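Local atomic coordinates of probable Ni/Fe-hydrogenase 1 B-type cytochrome subunit (Escherichia coli K-12, PDB entry 6G94), a protein that probably serves as the haem-binding b-type cytochrome of hydrogenase 1, carrying electrons in the inner membrane. Residues Trp189-Gly192 and Ala193-Gly197. Residues are numbered along the deposited sequence; the frame is centred on the assembly and turned at random.
Sequences WLIG and AFVIG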
# COMPACT_ATOMS: atom_id res chain seq x y z
N TRP I 189 -6.99 36.48 -21.37
CA TRP I 189 -6.37 36.20 -22.64
C TRP I 189 -6.41 37.43 -23.55
O TRP I 189 -5.49 37.67 -24.30
CB TRP I 189 -7.12 35.10 -23.33
CG TRP I 189 -6.88 33.80 -22.81
CD1 TRP I 189 -7.82 32.94 -22.39
CD2 TRP I 189 -5.64 33.15 -22.67
NE1 TRP I 189 -7.24 31.77 -21.99
CE2 TRP I 189 -5.89 31.87 -22.16
CE3 TRP I 189 -4.31 33.52 -22.94
CZ2 TRP I 189 -4.89 30.96 -21.88
CZ3 TRP I 189 -3.31 32.61 -22.67
CH2 TRP I 189 -3.60 31.35 -22.14
N LEU I 190 -7.50 38.18 -23.47
CA LEU I 190 -7.70 39.38 -24.27
C LEU I 190 -6.71 40.47 -23.90
O LEU I 190 -6.10 41.09 -24.78
CB LEU I 190 -9.13 39.88 -24.15
CG LEU I 190 -10.18 38.88 -24.64
CD1 LEU I 190 -11.59 39.45 -24.53
CD2 LEU I 190 -9.92 38.38 -26.07
N ILE I 191 -6.58 40.72 -22.61
CA ILE I 191 -5.52 41.57 -22.09
C ILE I 191 -4.14 41.14 -22.63
O ILE I 191 -3.38 41.97 -23.12
CB ILE I 191 -5.56 41.60 -20.54
CG1 ILE I 191 -6.66 42.57 -20.08
CG2 ILE I 191 -4.20 41.96 -19.93
CD1 ILE I 191 -7.13 42.29 -18.68
N GLY I 192 -3.83 39.84 -22.56
CA GLY I 192 -2.57 39.30 -23.07
C GLY I 192 -2.36 39.56 -24.56
O GLY I 192 -1.22 39.65 -25.04
N ALA I 193 -3.47 39.69 -25.30
CA ALA I 193 -3.44 40.06 -26.71
C ALA I 193 -2.90 41.47 -26.89
O ALA I 193 -1.89 41.63 -27.56
CB ALA I 193 -4.81 39.92 -27.36
N PHE I 194 -3.55 42.47 -26.28
CA PHE I 194 -3.05 43.87 -26.26
C PHE I 194 -1.59 43.93 -25.89
O PHE I 194 -0.79 44.50 -26.61
CB PHE I 194 -3.82 44.79 -25.30
CG PHE I 194 -5.31 44.84 -25.56
CD1 PHE I 194 -5.82 44.66 -26.85
CD2 PHE I 194 -6.21 45.07 -24.51
CE1 PHE I 194 -7.20 44.70 -27.09
CE2 PHE I 194 -7.59 45.11 -24.75
CZ PHE I 194 -8.08 44.93 -26.04
N VAL I 195 -1.25 43.36 -24.74
CA VAL I 195 0.13 43.24 -24.27
C VAL I 195 1.09 42.72 -25.36
O VAL I 195 2.18 43.26 -25.49
CB VAL I 195 0.23 42.41 -22.97
CG1 VAL I 195 1.66 42.02 -22.65
CG2 VAL I 195 -0.37 43.19 -21.80
N ILE I 196 0.70 41.72 -26.15
CA ILE I 196 1.60 41.28 -27.25
C ILE I 196 1.74 42.38 -28.31
O ILE I 196 2.82 42.60 -28.85
CB ILE I 196 1.15 39.96 -27.90
CG1 ILE I 196 1.40 38.79 -26.94
CG2 ILE I 196 1.90 39.70 -29.20
CD1 ILE I 196 1.01 37.44 -27.50
N GLY I 197 0.63 43.05 -28.60
CA GLY I 197 0.61 44.22 -29.46
C GLY I 197 1.37 45.38 -28.82
O GLY I 197 2.42 45.78 -29.34
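The backbone N of A193 is shared weakly between the carbonyl oxygens of W189 and L190, each bond being strongly bent, while CB of A193 packs against L190 O. L190 O also accepts F194 N, 3.3 Å away, in a straighter bond with an N-H...O angle of 161°, so that it receives one good N-H and one weak one. F194 turns its ring back along the helix because CG stands anti to its own carbonyl carbon (chi1 -56°). One face of the F194 ring thereby comes over L190 O, which sits 3.9 Å above the plane, displaced toward the rim. The F194 side chain also touches Y136 and M139 of helix 130-151. These are i to i+3 and i to i+4 contacts within helix 177-203, a predicted transmembrane helix in a protein of the prokaryotic cytochrome b561 family; the side chain of I191 comes within about 4 Å of the haem, alongside M29, M139 and M143. V195 follows with a nearly linear bond, its N 3.0 Å from I191 O and almost on the C=O axis. CG2 of V195 lies close to I191 O and 4.4 Å from CG2 of I191, a loose apolar contact. I196 N lies 3.0 Å from G192 O, above the carbonyl plane, and CG1 of I196, anti to the carbonyl carbon (chi1 -71°), folds back to 3.3 Å from G192 O. L190, A193 and I196 each also pack on apolar side chains of another protein's chain.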